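Local coordinates for epimerase domain-containing protein (Bacillus cereus HuA2-4, PDB 6ZLK) that interconverts UDP-glucuronic acid and UDP-galacturonic acid, using bound NAD, by inverting the sugar at C4, at residues 215-220 / 295-300; 174-179 / 240-245. All coordinates share one frame; numbering follows the deposited sequence.

Contact 1: residues 215-220 / 295-300; sequences FTYIDD and PTVSLS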
ATOM      1  N   PHE A 215      18.375  14.930  -7.939  1.00 14.98           N
ATOM      2  CA  PHE A 215      17.575  15.528  -9.011  1.00 13.76           C
ATOM      3  C   PHE A 215      17.947  14.878 -10.335  1.00 15.74           C
ATOM      4  O   PHE A 215      19.132  14.740 -10.671  1.00 16.40           O
ATOM      5  CB  PHE A 215      17.919  16.993  -9.083  1.00 14.50           C
ATOM      6  CG  PHE A 215      17.443  17.785  -7.895  1.00 14.73           C
ATOM      7  CD1 PHE A 215      16.090  17.951  -7.640  1.00 14.82           C
ATOM      8  CD2 PHE A 215      18.366  18.335  -7.018  1.00 16.02           C
ATOM      9  CE1 PHE A 215      15.649  18.697  -6.555  1.00 16.22           C
ATOM     10  CE2 PHE A 215      17.931  19.084  -5.926  1.00 16.29           C
ATOM     11  CZ  PHE A 215      16.576  19.267  -5.704  1.00 16.33           C
ATOM     12  N   THR A 216      16.937  14.463 -11.065  1.00 14.54           N
ATOM     13  CA  THR A 216      17.088  13.725 -12.331  1.00 13.66           C
ATOM     14  C   THR A 216      16.602  14.633 -13.461  1.00 14.49           C
ATOM     15  O   THR A 216      15.427  14.898 -13.573  1.00 13.84           O
ATOM     16  CB  THR A 216      16.393  12.370 -12.347  1.00 17.47           C
ATOM     17  OG1 THR A 216      16.752  11.641 -11.158  1.00 17.80           O
ATOM     18  CG2 THR A 216      16.735  11.615 -13.615  1.00 17.59           C
ATOM     19  N   TYR A 217      17.500  15.012 -14.355  1.00 14.43           N
ATOM     20  CA  TYR A 217      17.091  15.837 -15.504  1.00 14.04           C
ATOM     21  C   TYR A 217      16.186  14.990 -16.392  1.00 13.21           C
ATOM     22  O   TYR A 217      16.385  13.778 -16.616  1.00 13.88           O
ATOM     23  CB  TYR A 217      18.287  16.336 -16.326  1.00 15.15           C
ATOM     24  CG  TYR A 217      17.823  17.272 -17.403  1.00 14.75           C
ATOM     25  CD1 TYR A 217      17.313  18.518 -17.037  1.00 16.20           C
ATOM     26  CD2 TYR A 217      17.981  16.987 -18.746  1.00 15.93           C
ATOM     27  CE1 TYR A 217      16.828  19.398 -17.993  1.00 16.67           C
ATOM     28  CE2 TYR A 217      17.521  17.865 -19.712  1.00 17.65           C
ATOM     29  CZ  TYR A 217      17.018  19.091 -19.330  1.00 16.57           C
ATOM     30  OH  TYR A 217      16.514  19.943 -20.276  1.00 18.67           O
ATOM     31  N   ILE A 218      15.143  15.627 -16.912  1.00 14.21           N
ATOM     32  CA  ILE A 218      14.089  14.925 -17.664  1.00 15.44           C
ATOM     33  C   ILE A 218      14.683  14.092 -18.806  1.00 14.76           C
ATOM     34  O   ILE A 218      14.230  12.960 -18.999  1.00 15.95           O
ATOM     35  CB  ILE A 218      13.046  15.934 -18.155  1.00 14.86           C
ATOM     36  CG1 ILE A 218      11.926  15.240 -18.918  1.00 14.05           C
ATOM     37  CG2 ILE A 218      13.682  17.049 -18.999  1.00 16.40           C
ATOM     38  CD1 ILE A 218      11.118  14.197 -18.163  1.00 13.53           C
ATOM     39  N   ASP A 219      15.642  14.614 -19.585  1.00 14.91           N
ATOM     40  CA  ASP A 219      16.227  13.816 -20.699  1.00 15.88           C
ATOM     41  C   ASP A 219      16.961  12.579 -20.162  1.00 14.43           C
ATOM     42  O   ASP A 219      16.891  11.528 -20.903  1.00 17.18           O
ATOM     43  CB  ASP A 219      17.154  14.619 -21.587  1.00 17.06           C
ATOM     44  CG  ASP A 219      16.476  15.733 -22.343  1.00 20.34           C
ATOM     45  OD1 ASP A 219      15.235  15.778 -22.363  1.00 22.83           O
ATOM     46  OD2 ASP A 219      17.232  16.551 -22.923  1.00 23.28           O
ATOM     47  N   ASP A 220      17.543  12.639 -18.982  1.00 14.24           N
ATOM     48  CA  ASP A 220      18.176  11.448 -18.370  1.00 15.13           C
ATOM     49  C   ASP A 220      17.092  10.429 -18.038  1.00 15.74           C
ATOM     50  O   ASP A 220      17.227   9.243 -18.359  1.00 16.44           O
ATOM     51  CB  ASP A 220      19.079  11.856 -17.223  1.00 15.68           C
ATOM     52  CG  ASP A 220      20.416  12.457 -17.660  1.00 17.51           C
ATOM     53  OD1 ASP A 220      20.966  11.935 -18.695  1.00 19.39           O
ATOM     54  OD2 ASP A 220      20.938  13.363 -16.953  1.00 18.18           O
ATOM     55  N   PRO A 295      23.417   8.936 -16.239  1.00 20.06           N
ATOM     56  CA  PRO A 295      22.890  10.288 -16.423  1.00 19.74           C
ATOM     57  C   PRO A 295      24.043  11.174 -16.866  1.00 19.79           C
ATOM     58  O   PRO A 295      25.125  11.025 -16.339  1.00 22.90           O
ATOM     59  CB  PRO A 295      22.294  10.649 -15.054  1.00 19.90           C
ATOM     60  CG  PRO A 295      23.124   9.835 -14.087  1.00 22.03           C
ATOM     61  CD  PRO A 295      23.458   8.539 -14.825  1.00 22.85           C
ATOM     62  N   THR A 296      23.808  12.025 -17.847  1.00 17.48           N
ATOM     63  CA  THR A 296      24.854  12.875 -18.467  1.00 21.18           C
ATOM     64  C   THR A 296      24.579  14.361 -18.287  1.00 21.93           C
ATOM     65  O   THR A 296      25.481  15.170 -18.584  1.00 24.24           O
ATOM     66  CB  THR A 296      25.007  12.499 -19.944  1.00 21.71           C
ATOM     67  OG1 THR A 296      23.769  12.744 -20.608  1.00 23.00           O
ATOM     68  CG2 THR A 296      25.447  11.061 -20.067  1.00 25.39           C
ATOM     69  N   VAL A 297      23.413  14.773 -17.798  1.00 18.28           N
ATOM     70  CA  VAL A 297      23.130  16.227 -17.808  1.00 18.19           C
ATOM     71  C   VAL A 297      23.455  16.814 -16.433  1.00 19.08           C
ATOM     72  O   VAL A 297      22.830  16.391 -15.443  1.00 19.75           O
ATOM     73  CB  VAL A 297      21.674  16.498 -18.208  1.00 17.48           C
ATOM     74  CG1 VAL A 297      21.368  17.986 -18.147  1.00 18.15           C
ATOM     75  CG2 VAL A 297      21.376  15.911 -19.577  1.00 20.82           C
ATOM     76  N   SER A 298      24.347  17.807 -16.380  1.00 19.33           N
ATOM     77  CA  SER A 298      24.721  18.491 -15.134  1.00 21.23           C
ATOM     78  C   SER A 298      23.564  19.371 -14.684  1.00 17.02           C
ATOM     79  O   SER A 298      22.746  19.799 -15.505  1.00 16.68           O
ATOM     80  CB  SER A 298      25.968  19.354 -15.303  1.00 21.98           C
ATOM     81  OG  SER A 298      25.668  20.417 -16.197  1.00 24.45           O
ATOM     82  N   LEU A 299      23.527  19.655 -13.410  1.00 18.61           N
ATOM     83  CA  LEU A 299      22.546  20.612 -12.872  1.00 19.51           C
ATOM     84  C   LEU A 299      22.655  21.964 -13.557  1.00 20.39           C
ATOM     85  O   LEU A 299      21.599  22.499 -13.841  1.00 20.39           O
ATOM     86  CB  LEU A 299      22.765  20.780 -11.372  1.00 19.99           C
ATOM     87  CG  LEU A 299      22.098  19.702 -10.549  1.00 22.70           C
ATOM     88  CD1 LEU A 299      22.581  19.802  -9.101  1.00 24.50           C
ATOM     89  CD2 LEU A 299      20.578  19.823 -10.649  1.00 23.65           C
ATOM     90  N   SER A 300      23.849  22.479 -13.845  1.00 21.45           N
ATOM     91  CA  SER A 300      23.923  23.839 -14.443  1.00 21.81           C
ATOM     92  C   SER A 300      23.268  23.791 -15.825  1.00 21.25           C
ATOM     93  O   SER A 300      22.434  24.666 -16.136  1.00 20.32           O
ATOM     94  CB  SER A 300      25.320  24.430 -14.478  1.00 24.87           C
ATOM     95  OG  SER A 300      26.205  23.570 -15.132  1.00 30.51           O
TER
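Asp220 OD1 is gripped by two groups: the N-H of Thr296 and, in a salt bridge, Arg223 one turn along the same helix, which probably favours the ionised form. Thr296 N comes to Asp220 OD1 at 3.0 Å, nearly straight (169°), from the syn side but 34° out of the carboxylate plane. Val297 N reaches Asp220 OD2 at 3.0 Å and does use the syn lone pair. Each of two successive amides thus takes one oxygen, which should limit rotation of the carboxylate. Pro295 packs alongside, its CB 3.6 Å from Asp220 OD2.

Beyond the carboxylate the contact turns apolar. Tyr217 has CG anti to its backbone N (chi1 -175°), and its ring is held between two residues: Val297 CG1 lies over one face in a CH-pi contact, 4.0 Å from the centroid, and Ile218 CG2 over the centre of the opposite face. Leu299 CD2 touches Phe215 CB at 4.2 Å. Two helix starts meet here, with Tyr217 and Ser298 in the N-cap positions of helices 218-230 and 299-313. They join the end of strand 212-217 to the last helix, with helix 250-261 and strand 171-180 packing against Phe215 and Leu299.

Contact 2: residues 174-179 / 240-245; sequences LRYFTV and INIGGK. With UGA (uridine-5'-diphosphate-glucuronic acid), chain F.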
ATOM      1  N   LEU A 174      10.270   1.111 -12.339  1.00 14.26           N
ATOM      2  CA  LEU A 174      11.282   2.179 -12.346  1.00 15.01           C
ATOM      3  C   LEU A 174      10.941   3.135 -11.205  1.00 14.78           C
ATOM      4  O   LEU A 174       9.845   3.656 -11.170  1.00 18.44           O
ATOM      5  CB  LEU A 174      11.349   2.912 -13.694  1.00 15.12           C
ATOM      6  CG  LEU A 174      11.482   2.045 -14.926  1.00 15.73           C
ATOM      7  CD1 LEU A 174      11.538   2.929 -16.195  1.00 18.23           C
ATOM      8  CD2 LEU A 174      12.733   1.183 -14.799  1.00 16.17           C
ATOM      9  N   ARG A 175      11.864   3.342 -10.291  1.00 15.08           N
ATOM     10  CA  ARG A 175      11.724   4.371  -9.237  1.00 14.61           C
ATOM     11  C   ARG A 175      12.479   5.619  -9.652  1.00 14.15           C
ATOM     12  O   ARG A 175      13.732   5.682  -9.553  1.00 15.31           O
ATOM     13  CB  ARG A 175      12.268   3.871  -7.892  1.00 15.76           C
ATOM     14  CG  ARG A 175      11.416   2.770  -7.309  1.00 16.36           C
ATOM     15  CD  ARG A 175      12.084   2.203  -6.076  1.00 16.36           C
ATOM     16  NE  ARG A 175      11.179   1.254  -5.448  1.00 17.40           N
ATOM     17  CZ  ARG A 175      11.531   0.407  -4.479  1.00 19.52           C
ATOM     18  NH1 ARG A 175      12.757   0.374  -4.021  1.00 18.91           N
ATOM     19  NH2 ARG A 175      10.661  -0.435  -3.971  1.00 18.96           N
ATOM     20  N   TYR A 176      11.747   6.613 -10.102  1.00 13.45           N
ATOM     21  CA  TYR A 176      12.347   7.940 -10.388  1.00 13.67           C
ATOM     22  C   TYR A 176      12.668   8.723  -9.117  1.00 14.07           C
ATOM     23  O   TYR A 176      11.933   8.703  -8.147  1.00 14.83           O
ATOM     24  CB  TYR A 176      11.318   8.750 -11.174  1.00 15.03           C
ATOM     25  CG  TYR A 176      10.966   8.304 -12.573  1.00 15.10           C
ATOM     26  CD1 TYR A 176      11.654   7.339 -13.303  1.00 16.53           C
ATOM     27  CD2 TYR A 176       9.839   8.850 -13.166  1.00 17.01           C
ATOM     28  CE1 TYR A 176      11.295   7.003 -14.588  1.00 14.23           C
ATOM     29  CE2 TYR A 176       9.434   8.477 -14.435  1.00 17.38           C
ATOM     30  CZ  TYR A 176      10.183   7.591 -15.178  1.00 15.69           C
ATOM     31  OH  TYR A 176       9.785   7.266 -16.456  1.00 16.77           O
ATOM     32  N   PHE A 177      13.752   9.483  -9.182  1.00 14.73           N
ATOM     33  CA  PHE A 177      14.164  10.487  -8.180  1.00 15.44           C
ATOM     34  C   PHE A 177      14.040  11.898  -8.764  1.00 19.14           C
ATOM     35  O   PHE A 177      14.675  12.287  -9.796  1.00 25.76           O
ATOM     36  CB  PHE A 177      15.597  10.224  -7.754  1.00 14.49           C
ATOM     37  CG  PHE A 177      15.801   8.968  -6.938  1.00 14.03           C
ATOM     38  CD1 PHE A 177      15.491   7.705  -7.414  1.00 13.94           C
ATOM     39  CD2 PHE A 177      16.262   9.098  -5.643  1.00 14.78           C
ATOM     40  CE1 PHE A 177      15.640   6.605  -6.590  1.00 15.86           C
ATOM     41  CE2 PHE A 177      16.444   7.990  -4.821  1.00 14.74           C
ATOM     42  CZ  PHE A 177      16.108   6.739  -5.295  1.00 14.81           C
ATOM     43  N   THR A 178      13.241  12.683  -8.093  1.00 19.37           N
ATOM     44  CA  THR A 178      12.935  14.112  -8.316  1.00 15.29           C
ATOM     45  C   THR A 178      13.330  14.542  -9.726  1.00 13.77           C
ATOM     46  O   THR A 178      14.385  15.138  -9.921  1.00 16.75           O
ATOM     47  CB  THR A 178      13.531  14.996  -7.216  1.00 16.89           C
ATOM     48  OG1 THR A 178      13.186  14.393  -5.954  1.00 18.15           O
ATOM     49  CG2 THR A 178      12.934  16.384  -7.341  1.00 18.69           C
ATOM     50  N   VAL A 179      12.366  14.458 -10.626  1.00 13.33           N
ATOM     51  CA  VAL A 179      12.676  14.794 -12.035  1.00 13.76           C
ATOM     52  C   VAL A 179      12.473  16.297 -12.240  1.00 13.44           C
ATOM     53  O   VAL A 179      11.513  16.875 -11.724  1.00 14.83           O
ATOM     54  CB  VAL A 179      11.807  13.939 -12.970  1.00 13.09           C
ATOM     55  CG1 VAL A 179      12.090  14.229 -14.425  1.00 13.47           C
ATOM     56  CG2 VAL A 179      11.997  12.462 -12.635  1.00 13.79           C
ATOM     57  N   ILE A 240      14.148  -0.884 -10.413  1.00 15.81           N
ATOM     58  CA  ILE A 240      15.344  -0.165 -10.897  1.00 15.39           C
ATOM     59  C   ILE A 240      15.211   1.316 -10.526  1.00 14.91           C
ATOM     60  O   ILE A 240      14.265   1.951 -11.043  1.00 15.56           O
ATOM     61  CB  ILE A 240      15.530  -0.336 -12.422  1.00 16.76           C
ATOM     62  CG1 ILE A 240      15.490  -1.821 -12.833  1.00 19.07           C
ATOM     63  CG2 ILE A 240      16.799   0.379 -12.841  1.00 17.78           C
ATOM     64  CD1 ILE A 240      15.632  -2.050 -14.345  1.00 19.25           C
ATOM     65  N   ASN A 241      16.115   1.821  -9.715  1.00 15.18           N
ATOM     66  CA  ASN A 241      16.238   3.288  -9.456  1.00 13.86           C
ATOM     67  C   ASN A 241      16.730   4.011 -10.720  1.00 16.06           C
ATOM     68  O   ASN A 241      17.712   3.570 -11.395  1.00 16.32           O
ATOM     69  CB  ASN A 241      17.239   3.616  -8.380  1.00 14.46           C
ATOM     70  CG  ASN A 241      16.846   3.106  -7.014  1.00 14.94           C
ATOM     71  OD1 ASN A 241      15.685   2.997  -6.690  1.00 15.96           O
ATOM     72  ND2 ASN A 241      17.851   2.802  -6.206  1.00 17.17           N
ATOM     73  N   ILE A 242      16.097   5.132 -11.048  1.00 14.93           N
ATOM     74  CA  ILE A 242      16.528   6.059 -12.118  1.00 16.65           C
ATOM     75  C   ILE A 242      16.783   7.412 -11.442  1.00 18.38           C
ATOM     76  O   ILE A 242      15.798   8.059 -11.015  1.00 17.74           O
ATOM     77  CB  ILE A 242      15.451   6.175 -13.216  1.00 18.06           C
ATOM     78  CG1 ILE A 242      15.090   4.806 -13.816  1.00 21.28           C
ATOM     79  CG2 ILE A 242      15.860   7.176 -14.287  1.00 20.05           C
ATOM     80  CD1 ILE A 242      16.240   4.140 -14.516  1.00 21.80           C
ATOM     81  N   GLY A 243      18.047   7.768 -11.253  1.00 16.54           N
ATOM     82  CA  GLY A 243      18.493   8.968 -10.555  1.00 15.53           C
ATOM     83  C   GLY A 243      19.410   9.803 -11.398  1.00 17.29           C
ATOM     84  O   GLY A 243      19.699   9.438 -12.549  1.00 18.24           O
ATOM     85  N   GLY A 244      19.791  10.926 -10.824  1.00 17.18           N
ATOM     86  CA  GLY A 244      20.402  11.987 -11.599  1.00 19.08           C
ATOM     87  C   GLY A 244      21.895  11.981 -11.544  1.00 19.64           C
ATOM     88  O   GLY A 244      22.530  11.171 -10.808  1.00 20.78           O
ATOM     89  N   LYS A 245      22.461  12.932 -12.270  1.00 20.29           N
ATOM     90  CA  LYS A 245      23.937  13.060 -12.338  1.00 23.14           C
ATOM     91  C   LYS A 245      24.519  13.615 -11.037  1.00 22.61           C
ATOM     92  O   LYS A 245      25.622  13.233 -10.642  1.00 21.95           O
ATOM     93  CB  LYS A 245      24.300  13.916 -13.546  1.00 22.24           C
ATOM     94  CG  LYS A 245      25.789  13.864 -13.804  1.00 26.52           C
ATOM     95  CD  LYS A 245      26.170  14.732 -14.937  1.00 26.65           C
ATOM     96  CE  LYS A 245      27.626  14.581 -15.308  1.00 30.54           C
ATOM     97  NZ  LYS A 245      27.825  15.408 -16.517  1.00 37.87           N
TER
HETATM   98  C1' UGA F 402       9.154  14.960  -6.569  0.50 24.27           C
HETATM   99  C2' UGA F 402       7.801  14.833  -7.251  0.50 25.37           C
HETATM  100  O2' UGA F 402       7.003  15.933  -6.830  0.50 21.95           O
HETATM  101  C3' UGA F 402       7.092  13.545  -6.907  0.50 26.33           C
HETATM  102  O3' UGA F 402       5.974  13.425  -7.790  0.50 27.71           O
HETATM  103  C4' UGA F 402       8.003  12.336  -7.040  0.50 27.13           C
HETATM  104  O4' UGA F 402       7.317  11.186  -6.529  0.50 24.53           O
HETATM  105  C5' UGA F 402       9.306  12.570  -6.259  0.50 29.18           C
HETATM  106  O5' UGA F 402       9.921  13.778  -6.713  0.50 28.01           O
HETATM  107  C6' UGA F 402      10.367  11.459  -6.340  0.50 31.95           C
HETATM  108  O'P UGA F 402      10.036  10.296  -6.349  0.50 38.73           O
HETATM  109  O'Q UGA F 402      11.531  11.756  -6.335  0.50 31.29           O
HETATM  110  PB  UGA F 402      10.016  16.098  -4.364  0.50 15.86           P
HETATM  111  O1B UGA F 402      11.316  15.426  -4.234  0.50 16.91           O
HETATM  112  O2B UGA F 402       9.244  16.533  -3.168  0.50 17.81           O
HETATM  113  O3B UGA F 402       8.913  15.309  -5.221  0.50 21.80           O
HETATM  114  O3A UGA F 402      10.255  17.327  -5.354  0.50 13.46           O
HETATM  115  PA  UGA F 402      10.071  18.912  -5.316  0.50 13.96           P
HETATM  116  O1A UGA F 402       8.637  19.200  -5.220  0.50 14.62           O
HETATM  117  O2A UGA F 402      10.866  19.447  -6.434  0.50 15.35           O
HETATM  118  O5D UGA F 402      10.760  19.305  -3.912  0.50 12.71           O
HETATM  119  C5D UGA F 402      12.138  19.126  -3.646  0.50 12.96           C
HETATM  120  C4D UGA F 402      12.461  19.847  -2.372  0.50 13.30           C
HETATM  121  O4D UGA F 402      12.132  21.253  -2.489  0.50 12.12           O
HETATM  122  C3D UGA F 402      11.710  19.340  -1.137  0.50 13.04           C
HETATM  123  O3D UGA F 402      12.730  19.124  -0.159  0.50 14.41           O
HETATM  124  C2D UGA F 402      10.758  20.479  -0.760  0.50 13.15           C
HETATM  125  O2D UGA F 402      10.772  20.701   0.641  0.50 15.42           O
HETATM  126  C1D UGA F 402      11.441  21.708  -1.345  0.50 12.66           C
HETATM  127  N1  UGA F 402      10.527  22.780  -1.763  0.50 11.61           N
HETATM  128  C6  UGA F 402       9.502  22.549  -2.638  0.50 12.28           C
HETATM  129  C2  UGA F 402      10.854  24.060  -1.335  0.50 12.09           C
HETATM  130  O2  UGA F 402      11.755  24.300  -0.540  0.50 11.65           O
HETATM  131  N3  UGA F 402      10.079  25.041  -1.865  0.50 12.66           N
HETATM  132  C4  UGA F 402       9.033  24.888  -2.744  0.50 13.60           C
HETATM  133  O4  UGA F 402       8.415  25.892  -3.089  0.50 13.91           O
HETATM  134  C5  UGA F 402       8.738  23.532  -3.125  0.50 12.70           C
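Phe177 and Asn241 both have CG anti to the carbonyl carbon (chi1 -69° and -65°), which puts Asn241 OD1 at the edge of the Phe177 ring. Asn241 OD1 lies in the ring plane, 3.6 Å from Phe177 CE1, with amide and ring planes 78° apart. The same Asn241 OD1, also 3.7 Å from Arg175 CB, accepts a hydrogen bond from Tyr130, while the extended Arg175 carries its guanidinium on to Glu157.

Beneath these groups runs a regular parallel ladder, part of the Rossmann-type sheet of this epimerase family. Arg175 uses both of its backbone polar groups: its N donates to Ile240 O at 2.9 Å, and its O receives Ile242 N. A third bond, Phe177 N to Ile242 O (3.1 Å), closes the ladder where strand 239-242 ends. On the other face Leu174 lies beside Ile240, and Tyr176 brings a ring edge to Ile242, CD1 to CB 4.0 Å.

Past the ladder the chain turns to the substrate. In the UDP-glucuronic acid copy, Thr178 N donates to UGA O'Q on the glucuronate carboxylate at 2.6 Å, and Thr178 OG1 lies 2.7 Å from UGA O1B on the diphosphate. Thr178 OG1 also meets the other bound sugar nucleotide, UGB. Val179 N binds the nicotinamide amide oxygen of NAD. A short run of backbone thus addresses sugar acid and cofactor together, consistent with holding the sugar and nicotinamide in place for hydride transfer.

Overall arrangement
Followed from the N terminus, the chain passes through 174-179, then 215-220, then 240-245 and finally 295-300, so the two contacts cross rather than nest. Contact 2 closes the loop that leaves strand 171-180, runs through strand 212-217 and helix 218-230, and returns as strand 239-242. Contact 1 opens within that loop and closes after helices 250-261 and 285-291, where the last helix begins. Their centres lie about 10 Å apart, and they meet directly: Thr216 N donates to Thr178 O, and Thr216 OG1 to Phe177 O. Together they tie strands 171-180, 212-217 and 239-242 to the start of helix 299-313, with the substrate beside Phe215 and Thr178.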